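Local coordinates for multicopper oxidase type 1 (Nitrosomonas europaea, PDB 3G5W), which probably acts as a copper-dependent oxidase, as a two-domain member of the multicopper oxidases related to laccases, at residues V292-Y296 and Y297-L301; L129-E132 and K133-T136; G157-P160 and G161-F164; M242-P245 and G246-I250. One frame throughout, in Å; residues are numbered along the deposited sequence.

Contact 1: V292-Y296 and Y297-L301; sequences VPDFY and YEESL
Two bends in its chain curl E298 back over D294: CG lies between the backbone N and the carbonyl carbon (chi1 80°), and a second bend follows at chi2 (-84°). E298 OE1 takes the N-H of D294 at 2.8 Å from above the carboxylate plane, while E298 OE2 accepts Y296 N, 3.0 Å away, nearly end-on to its C-O bond. One buried carboxylate in this way holds two overlapping reverse turns, a type II turn from V292 to F295 and a type I turn from D294 to Y297, in the loop that leads from strand 269-274 to strand 306-308. A water extends the grip, linking E298 OE1 to V292 O and F295 N. D294 answers in the other direction. Its OD1 receives S300 N at 2.8 Å in a nearly straight bond (164°) and, weakly, E299 N; its OD2 offers the syn lone pair to S300 OG, 2.6 Å away. The carboxylates come close, D294 OD1 to E298 OE2 4.5 Å, and their like charges would tend to repel, which the N-H, hydroxyl and water donors around them probably offset. Y296 OH and Y297 OH bond outward, to Q178 O and A33 O.

Contact 2: L129-E132 and K133-T136; sequences LPIE and KTVT
T134 folds its hydroxyl back onto I131, where a short helical turn gives way to loop. The side chain is set with OG1 between the backbone N and the carbonyl carbon (chi1 71°), which brings T134 OG1 to 2.6 Å from I131 O, in the carbonyl plane and on a lone pair. The backbone T134 N reaches the same oxygen, I131 O, at 3.2 Å, but from well above that plane, so one carbonyl is gripped twice by one residue. The methyl T134 CG2 meanwhile rests 3.4 Å from P130 O. This is the close-fitted part. V135 follows, its N bonded to E132 O at 3.3 Å and its methyl CG2 lying against the same oxygen. Around the helical turn itself the bonding is uneven: K133 N makes a hydrogen bond to L129 O at 3.3 Å, but the bonds from K133 N and T134 N to P130 O are both weak. K133, an exposed residue, shares little beyond CB and CG before its chain bends away at chi3 and chi4. E132 ties down the opening of the turn, its OE1 receiving L129 N at 2.9 Å in an almost straight bond, while OE2 makes a salt bridge with R189. The short, weakly bonded helix 130-133 and its flanks lie against the sheet of the second domain, with L129 and I131 on strand 217-225, E132 on strand 209-214 and V135 on strand 187-194.

Contact 3: G157-P160 and G161-F164; sequences GGIP and GDVF
D162 turns one carboxylate oxygen back onto the backbone that precedes it. D162 OD2 accepts I159 N at 3.0 Å, with the donor standing well above the carboxylate plane (64° out of it), and it also takes a weak bond from G158 N at 2.9 Å. Two neighbouring N-H groups therefore converge on a single oxygen. The other oxygen, D162 OD1, lies 3.8 Å from CG1 of I159, whose side chain crosses that of the aspartate at about a right angle. With CG of D162 beside its own backbone N (chi1 -85°), the carboxylate swings back toward I159 and CG approaches I159 O to 3.1 Å. The scaffold is a type II beta turn from I159 to D162, closed by D162 N to I159 O at 3.1 Å. P160 and G161 fill its two corner positions, and the positive phi of G161 (102°) is the one a type II turn asks for at its third residue. One shell further out, W150 NE1 donates to D162 OD1, so both oxygens of the carboxylate are engaged and its rotation is fixed. G158 O receives a hydrogen bond from ND2 of N109 on helix 108-114, and D162 itself packs on M114 of that helix. H111, a ligand of the mononuclear copper, belongs to the same helix, its side chain about 9 Å from G157. Across the subunit boundary, I159 and P160 pack on D262 and G261 of the second subunit, while V163 meets P160 of the third.

Contact 4: M242-P245 and G246-I250; sequences MDNP and GLWMI
In the turn that carries the chain from strand 235-241 into strand 247-252, from one sheet of the second cupredoxin domain to the other, W248 reaches back to N244. Its indole nitrogen closes the turn: W248 NE1 donates to N244 O at 2.8 Å. The approach to the oxygen is nearly along the C=O axis, although the N-H...O angle is bent (135°) and the oxygen stands somewhat out of the indole plane. With CG of W248 beside the backbone N (chi1 -55°), the ring is carried back toward N244. The carbonyl of this buried residue is thus met by a side-chain donor. The side chain of N244 lies beside the benzo half of the indole, N244 CG 3.6 Å from W248 CZ2, and the two crossing side chains set amide and ring planes at about 49°. P245 stands between the partners in sequence; its carbonyl carbon comes 3.9 Å from W248 NE1, oblique to the ring. Other aromatic residues also meet the indole: H207 edge-to-face, Y274, and W69 of the third subunit, the same subunit whose R66 forms a salt bridge with D243. The side chain of W248 lies about 7 Å from a bound Cu-O linkage. Strand 247-252 runs between strands 269-274 and 200-204, and just beyond I250 it carries H251, which with H203, H205 and H253 lines the pocket of a copper-oxygen-copper group.

All four contacts are local and follow one another along the chain, none nested and none crossing. Contact 2 comes first, on the passage from strand 118-124 of the first domain into strand 137-146 of the second. Contact 3 shapes the loop between strands 137-146 and 166-169, on the opposite side of the chain's centre from contacts 1 and 2 and at a subunit boundary. Contact 4 turns the chain between the two sheets of the second domain, and it too touches the third subunit. Contact 1 comes last, 19 Å from contacts 2 and 4 between centres, in the loop by which strand 269-274 of the second domain returns to strand 306-308, a member of a first-domain sheet.

Contact 1: V292-Y296 and Y297-L301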
loop_
_atom_site.group_PDB
_atom_site.type_symbol
_atom_site.label_atom_id
_atom_site.label_comp_id
_atom_site.label_asym_id
_atom_site.label_seq_id
_atom_site.Cartn_x
_atom_site.Cartn_y
_atom_site.Cartn_z
ATOM N N VAL A 292 -8.216 -20.415 -23.841
ATOM C CA VAL A 292 -7.288 -19.727 -24.735
ATOM C C VAL A 292 -5.850 -19.873 -24.211
ATOM O O VAL A 292 -5.507 -19.284 -23.176
ATOM C CB VAL A 292 -7.661 -18.233 -24.927
ATOM C CG1 VAL A 292 -6.660 -17.540 -25.845
ATOM C CG2 VAL A 292 -9.085 -18.091 -25.482
ATOM N N PRO A 293 -5.013 -20.683 -24.899
ATOM C CA PRO A 293 -3.602 -20.782 -24.503
ATOM C C PRO A 293 -2.839 -19.480 -24.748
ATOM O O PRO A 293 -3.230 -18.684 -25.610
ATOM C CB PRO A 293 -3.052 -21.890 -25.415
ATOM C CG PRO A 293 -4.262 -22.638 -25.889
ATOM C CD PRO A 293 -5.314 -21.579 -26.032
ATOM N N ASP A 294 -1.781 -19.271 -23.962
ATOM C CA ASP A 294 -0.879 -18.114 -24.065
ATOM C C ASP A 294 -1.447 -16.766 -23.575
ATOM O O ASP A 294 -0.877 -15.711 -23.878
ATOM C CB ASP A 294 -0.325 -17.976 -25.494
ATOM C CG ASP A 294 1.131 -17.528 -25.522
ATOM O OD1 ASP A 294 1.838 -17.695 -24.507
ATOM O OD2 ASP A 294 1.575 -17.026 -26.575
ATOM N N PHE A 295 -2.545 -16.798 -22.815
ATOM C CA PHE A 295 -3.128 -15.577 -22.251
ATOM C C PHE A 295 -2.241 -14.939 -21.163
ATOM O O PHE A 295 -2.385 -13.749 -20.842
ATOM C CB PHE A 295 -4.545 -15.835 -21.715
ATOM C CG PHE A 295 -5.173 -14.622 -21.079
ATOM C CD1 PHE A 295 -5.206 -14.484 -19.686
ATOM C CD2 PHE A 295 -5.690 -13.598 -21.868
ATOM C CE1 PHE A 295 -5.760 -13.357 -19.090
ATOM C CE2 PHE A 295 -6.246 -12.462 -21.283
ATOM C CZ PHE A 295 -6.277 -12.339 -19.886
ATOM N N TYR A 296 -1.332 -15.734 -20.599
ATOM C CA TYR A 296 -0.336 -15.220 -19.649
ATOM C C TYR A 296 1.064 -15.334 -20.246
ATOM O O TYR A 296 2.063 -15.303 -19.527
ATOM C CB TYR A 296 -0.432 -15.954 -18.294
ATOM C CG TYR A 296 -1.818 -15.899 -17.698
ATOM C CD1 TYR A 296 -2.263 -14.755 -17.033
ATOM C CD2 TYR A 296 -2.694 -16.978 -17.811
ATOM C CE1 TYR A 296 -3.542 -14.681 -16.500
ATOM C CE2 TYR A 296 -3.980 -16.913 -17.283
ATOM C CZ TYR A 296 -4.392 -15.759 -16.627
ATOM O OH TYR A 296 -5.650 -15.672 -16.101
ATOM N N TYR A 297 1.125 -15.443 -21.576
ATOM C CA TYR A 297 2.377 -15.658 -22.302
ATOM C C TYR A 297 3.074 -16.946 -21.863
ATOM O O TYR A 297 4.277 -17.098 -22.065
ATOM C CB TYR A 297 3.341 -14.468 -22.139
ATOM C CG TYR A 297 3.120 -13.316 -23.093
ATOM C CD1 TYR A 297 3.065 -13.525 -24.477
ATOM C CD2 TYR A 297 2.997 -12.020 -22.620
ATOM C CE1 TYR A 297 2.879 -12.456 -25.361
ATOM C CE2 TYR A 297 2.809 -10.939 -23.493
ATOM C CZ TYR A 297 2.752 -11.170 -24.861
ATOM O OH TYR A 297 2.561 -10.115 -25.728
ATOM N N GLU A 298 2.316 -17.875 -21.281
ATOM C CA GLU A 298 2.901 -19.100 -20.737
ATOM C C GLU A 298 3.425 -20.041 -21.830
ATOM O O GLU A 298 4.346 -20.822 -21.583
ATOM C CB GLU A 298 1.918 -19.817 -19.791
ATOM C CG GLU A 298 0.838 -20.650 -20.468
ATOM C CD GLU A 298 -0.386 -19.848 -20.918
ATOM O OE1 GLU A 298 -1.319 -20.481 -21.454
ATOM O OE2 GLU A 298 -0.428 -18.607 -20.741
ATOM N N GLU A 299 2.840 -19.969 -23.028
ATOM C CA GLU A 299 3.347 -20.753 -24.163
ATOM C C GLU A 299 4.504 -20.043 -24.872
ATOM O O GLU A 299 5.491 -20.683 -25.242
ATOM C CB GLU A 299 2.234 -21.105 -25.155
ATOM C CG GLU A 299 1.074 -21.935 -24.561
ATOM C CD GLU A 299 1.538 -23.257 -23.946
ATOM O OE1 GLU A 299 1.118 -23.566 -22.805
ATOM O OE2 GLU A 299 2.323 -23.982 -24.592
ATOM N N SER A 300 4.393 -18.725 -25.054
ATOM C CA SER A 300 5.466 -17.961 -25.705
ATOM C C SER A 300 6.775 -17.972 -24.912
ATOM O O SER A 300 7.858 -17.981 -25.507
ATOM C CB SER A 300 5.035 -16.519 -26.008
ATOM O OG SER A 300 4.051 -16.475 -27.032
ATOM N N LEU A 301 6.687 -17.969 -23.580
ATOM C CA LEU A 301 7.887 -18.020 -22.728
ATOM C C LEU A 301 8.701 -19.311 -22.891
ATOM O O LEU A 301 9.881 -19.347 -22.536
ATOM C CB LEU A 301 7.539 -17.793 -21.245
ATOM C CG LEU A 301 7.258 -16.357 -20.779
ATOM C CD1 LEU A 301 6.565 -16.362 -19.414
ATOM C CD2 LEU A 301 8.522 -15.509 -20.722
HETATM O O HOH W 1 -3.754 -19.103 -21.153
#

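Contact 2: L129-E132 and K133-T136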
loop_
_atom_site.group_PDB
_atom_site.type_symbol
_atom_site.label_atom_id
_atom_site.label_comp_id
_atom_site.label_asym_id
_atom_site.label_seq_id
_atom_site.Cartn_x
_atom_site.Cartn_y
_atom_site.Cartn_z
ATOM N N LEU A 129 18.870 -19.201 -9.969
ATOM C CA LEU A 129 18.961 -19.737 -8.613
ATOM C C LEU A 129 18.234 -21.081 -8.524
ATOM O O LEU A 129 17.364 -21.359 -9.346
ATOM C CB LEU A 129 18.378 -18.745 -7.602
ATOM C CG LEU A 129 18.944 -17.322 -7.515
ATOM C CD1 LEU A 129 18.172 -16.558 -6.458
ATOM C CD2 LEU A 129 20.444 -17.295 -7.200
ATOM N N PRO A 130 18.601 -21.930 -7.539
ATOM C CA PRO A 130 17.946 -23.240 -7.388
ATOM C C PRO A 130 16.408 -23.188 -7.387
ATOM O O PRO A 130 15.774 -24.021 -8.037
ATOM C CB PRO A 130 18.488 -23.747 -6.051
ATOM C CG PRO A 130 19.843 -23.135 -5.960
ATOM C CD PRO A 130 19.668 -21.744 -6.535
ATOM N N ILE A 131 15.815 -22.222 -6.687
ATOM C CA ILE A 131 14.352 -22.087 -6.680
ATOM C C ILE A 131 13.762 -21.883 -8.095
ATOM O O ILE A 131 12.737 -22.481 -8.434
ATOM C CB ILE A 131 13.847 -21.015 -5.662
ATOM C CG1 ILE A 131 12.343 -21.206 -5.395
ATOM C CG2 ILE A 131 14.215 -19.585 -6.121
ATOM C CD1 ILE A 131 11.804 -20.441 -4.209
ATOM N N GLU A 132 14.432 -21.079 -8.922
ATOM C CA GLU A 132 14.000 -20.855 -10.309
ATOM C C GLU A 132 14.012 -22.135 -11.148
ATOM O O GLU A 132 13.180 -22.313 -12.040
ATOM C CB GLU A 132 14.869 -19.793 -10.989
ATOM C CG GLU A 132 14.964 -18.463 -10.248
ATOM C CD GLU A 132 15.756 -17.419 -11.034
ATOM O OE1 GLU A 132 16.930 -17.154 -10.671
ATOM O OE2 GLU A 132 15.208 -16.881 -12.030
ATOM N N LYS A 133 14.957 -23.027 -10.861
ATOM C CA LYS A 133 15.084 -24.280 -11.610
ATOM C C LYS A 133 13.965 -25.280 -11.296
ATOM O O LYS A 133 13.686 -26.175 -12.103
ATOM C CB LYS A 133 16.470 -24.906 -11.394
ATOM C CG LYS A 133 17.611 -24.019 -11.867
ATOM C CD LYS A 133 18.964 -24.613 -11.509
ATOM C CE LYS A 133 19.653 -25.199 -12.727
ATOM N NZ LYS A 133 20.415 -24.148 -13.481
ATOM N N THR A 134 13.314 -25.116 -10.143
ATOM C CA THR A 134 12.174 -25.967 -9.772
ATOM C C THR A 134 10.886 -25.624 -10.540
ATOM O O THR A 134 9.957 -26.431 -10.600
ATOM C CB THR A 134 11.873 -25.913 -8.248
ATOM O OG1 THR A 134 11.315 -24.636 -7.898
ATOM C CG2 THR A 134 13.136 -26.157 -7.428
ATOM N N VAL A 135 10.840 -24.427 -11.119
ATOM C CA VAL A 135 9.646 -23.928 -11.804
ATOM C C VAL A 135 9.354 -24.740 -13.064
ATOM O O VAL A 135 10.238 -24.928 -13.910
ATOM C CB VAL A 135 9.803 -22.436 -12.188
ATOM C CG1 VAL A 135 8.621 -21.960 -13.040
ATOM C CG2 VAL A 135 9.949 -21.576 -10.932
ATOM N N THR A 136 8.115 -25.209 -13.187
ATOM C CA THR A 136 7.699 -25.974 -14.373
ATOM C C THR A 136 6.866 -25.151 -15.365
ATOM O O THR A 136 6.810 -25.487 -16.558
ATOM C CB THR A 136 6.893 -27.225 -13.988
ATOM O OG1 THR A 136 5.706 -26.832 -13.291
ATOM C CG2 THR A 136 7.713 -28.147 -13.104
#

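Contact 3: G157-P160 and G161-F164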
loop_
_atom_site.group_PDB
_atom_site.type_symbol
_atom_site.label_atom_id
_atom_site.label_comp_id
_atom_site.label_asym_id
_atom_site.label_seq_id
_atom_site.Cartn_x
_atom_site.Cartn_y
_atom_site.Cartn_z
ATOM N N GLY A 157 -8.041 12.303 -20.244
ATOM C CA GLY A 157 -8.187 11.384 -19.111
ATOM C C GLY A 157 -7.037 11.381 -18.120
ATOM O O GLY A 157 -5.967 11.922 -18.390
ATOM N N GLY A 158 -7.264 10.756 -16.969
ATOM C CA GLY A 158 -6.242 10.630 -15.940
ATOM C C GLY A 158 -6.120 11.888 -15.108
ATOM O O GLY A 158 -5.009 12.354 -14.836
ATOM N N ILE A 159 -7.267 12.432 -14.705
ATOM C CA ILE A 159 -7.322 13.710 -13.990
ATOM C C ILE A 159 -8.197 13.612 -12.731
ATOM O O ILE A 159 -9.004 12.686 -12.616
ATOM C CB ILE A 159 -7.850 14.850 -14.920
ATOM C CG1 ILE A 159 -9.257 14.516 -15.441
ATOM C CG2 ILE A 159 -6.866 15.105 -16.064
ATOM C CD1 ILE A 159 -10.114 15.740 -15.794
ATOM N N PRO A 160 -8.038 14.557 -11.776
ATOM C CA PRO A 160 -8.870 14.558 -10.576
ATOM C C PRO A 160 -10.362 14.501 -10.884
ATOM O O PRO A 160 -10.838 15.208 -11.776
ATOM C CB PRO A 160 -8.507 15.889 -9.904
ATOM C CG PRO A 160 -7.117 16.115 -10.302
ATOM C CD PRO A 160 -7.059 15.659 -11.742
ATOM N N GLY A 161 -11.072 13.643 -10.155
ATOM C CA GLY A 161 -12.498 13.411 -10.363
ATOM C C GLY A 161 -12.801 12.126 -11.114
ATOM O O GLY A 161 -13.951 11.688 -11.165
ATOM N N ASP A 162 -11.772 11.524 -11.711
ATOM C CA ASP A 162 -11.937 10.271 -12.451
ATOM C C ASP A 162 -12.520 9.176 -11.568
ATOM O O ASP A 162 -12.203 9.082 -10.368
ATOM C CB ASP A 162 -10.599 9.802 -13.023
ATOM C CG ASP A 162 -10.280 10.436 -14.362
ATOM O OD1 ASP A 162 -11.105 11.223 -14.881
ATOM O OD2 ASP A 162 -9.194 10.146 -14.899
ATOM N N VAL A 163 -13.381 8.359 -12.160
ATOM C CA VAL A 163 -13.967 7.230 -11.447
ATOM C C VAL A 163 -13.482 5.937 -12.091
ATOM O O VAL A 163 -13.846 5.617 -13.232
ATOM C CB VAL A 163 -15.518 7.312 -11.395
ATOM C CG1 VAL A 163 -16.090 6.132 -10.644
ATOM C CG2 VAL A 163 -15.965 8.625 -10.725
ATOM N N PHE A 164 -12.633 5.209 -11.369
ATOM C CA PHE A 164 -12.132 3.933 -11.873
ATOM C C PHE A 164 -13.253 2.915 -11.769
ATOM O O PHE A 164 -13.954 2.872 -10.762
ATOM C CB PHE A 164 -10.899 3.473 -11.081
ATOM C CG PHE A 164 -9.655 4.248 -11.397
ATOM C CD1 PHE A 164 -8.763 3.787 -12.355
ATOM C CD2 PHE A 164 -9.375 5.442 -10.740
ATOM C CE1 PHE A 164 -7.605 4.508 -12.658
ATOM C CE2 PHE A 164 -8.224 6.173 -11.042
ATOM C CZ PHE A 164 -7.340 5.705 -11.995
#

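Contact 4: M242-P245 and G246-I250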
loop_
_atom_site.group_PDB
_atom_site.type_symbol
_atom_site.label_atom_id
_atom_site.label_comp_id
_atom_site.label_asym_id
_atom_site.label_seq_id
_atom_site.Cartn_x
_atom_site.Cartn_y
_atom_site.Cartn_z
ATOM N N MET A 242 2.357 -26.687 -6.617
ATOM C CA MET A 242 1.018 -27.188 -6.928
ATOM C C MET A 242 0.813 -28.581 -6.333
ATOM O O MET A 242 0.866 -29.579 -7.050
ATOM C CB MET A 242 0.764 -27.210 -8.445
ATOM C CG MET A 242 0.757 -25.844 -9.153
ATOM S SD MET A 242 -0.464 -24.649 -8.518
ATOM C CE MET A 242 0.579 -23.776 -7.407
ATOM N N ASP A 243 0.566 -28.636 -5.025
ATOM C CA ASP A 243 0.488 -29.910 -4.307
ATOM C C ASP A 243 -0.900 -30.210 -3.731
ATOM O O ASP A 243 -1.044 -31.068 -2.861
ATOM C CB ASP A 243 1.523 -29.924 -3.178
ATOM C CG ASP A 243 1.284 -28.821 -2.145
ATOM O OD1 ASP A 243 2.116 -28.699 -1.221
ATOM O OD2 ASP A 243 0.278 -28.074 -2.245
ATOM N N ASN A 244 -1.917 -29.503 -4.210
ATOM C CA ASN A 244 -3.228 -29.527 -3.569
ATOM C C ASN A 244 -4.355 -29.464 -4.602
ATOM O O ASN A 244 -4.956 -28.403 -4.794
ATOM C CB ASN A 244 -3.303 -28.374 -2.532
ATOM C CG ASN A 244 -4.592 -28.370 -1.722
ATOM O OD1 ASN A 244 -4.935 -27.361 -1.085
ATOM N ND2 ASN A 244 -5.317 -29.485 -1.740
ATOM N N PRO A 245 -4.639 -30.598 -5.289
ATOM C CA PRO A 245 -5.673 -30.615 -6.325
ATOM C C PRO A 245 -7.042 -30.084 -5.912
ATOM O O PRO A 245 -7.587 -30.469 -4.868
ATOM C CB PRO A 245 -5.745 -32.093 -6.733
ATOM C CG PRO A 245 -4.359 -32.600 -6.455
ATOM C CD PRO A 245 -3.981 -31.915 -5.167
ATOM N N GLY A 246 -7.559 -29.177 -6.741
ATOM C CA GLY A 246 -8.873 -28.568 -6.567
ATOM C C GLY A 246 -9.091 -27.470 -7.597
ATOM O O GLY A 246 -8.341 -27.362 -8.565
ATOM N N LEU A 247 -10.145 -26.685 -7.402
ATOM C CA LEU A 247 -10.383 -25.474 -8.178
ATOM C C LEU A 247 -10.220 -24.304 -7.216
ATOM O O LEU A 247 -10.904 -24.239 -6.184
ATOM C CB LEU A 247 -11.779 -25.494 -8.824
ATOM C CG LEU A 247 -12.068 -26.671 -9.775
ATOM C CD1 LEU A 247 -13.491 -26.623 -10.298
ATOM C CD2 LEU A 247 -11.072 -26.730 -10.944
ATOM N N TRP A 248 -9.300 -23.399 -7.547
ATOM C CA TRP A 248 -8.816 -22.404 -6.593
ATOM C C TRP A 248 -8.846 -20.991 -7.150
ATOM O O TRP A 248 -8.288 -20.725 -8.214
ATOM C CB TRP A 248 -7.381 -22.728 -6.189
ATOM C CG TRP A 248 -7.186 -24.109 -5.645
ATOM C CD1 TRP A 248 -6.587 -25.165 -6.275
ATOM C CD2 TRP A 248 -7.601 -24.586 -4.364
ATOM N NE1 TRP A 248 -6.587 -26.269 -5.451
ATOM C CE2 TRP A 248 -7.202 -25.939 -4.270
ATOM C CE3 TRP A 248 -8.258 -23.993 -3.274
ATOM C CZ2 TRP A 248 -7.453 -26.719 -3.134
ATOM C CZ3 TRP A 248 -8.505 -24.770 -2.140
ATOM C CH2 TRP A 248 -8.093 -26.116 -2.078
ATOM N N MET A 249 -9.480 -20.085 -6.419
ATOM C CA MET A 249 -9.519 -18.684 -6.820
ATOM C C MET A 249 -8.162 -18.026 -6.647
ATOM O O MET A 249 -7.438 -18.301 -5.689
ATOM C CB MET A 249 -10.538 -17.898 -5.992
ATOM C CG MET A 249 -11.973 -18.359 -6.111
ATOM S SD MET A 249 -12.648 -18.467 -7.790
ATOM C CE MET A 249 -12.347 -16.822 -8.413
ATOM N N ILE A 250 -7.821 -17.171 -7.601
ATOM C CA ILE A 250 -6.804 -16.152 -7.401
ATOM C C ILE A 250 -7.433 -14.822 -7.808
ATOM O O ILE A 250 -8.023 -14.714 -8.884
ATOM C CB ILE A 250 -5.475 -16.456 -8.152
ATOM C CG1 ILE A 250 -4.668 -15.171 -8.384
ATOM C CG2 ILE A 250 -5.726 -17.186 -9.464
ATOM C CD1 ILE A 250 -3.234 -15.438 -8.760
#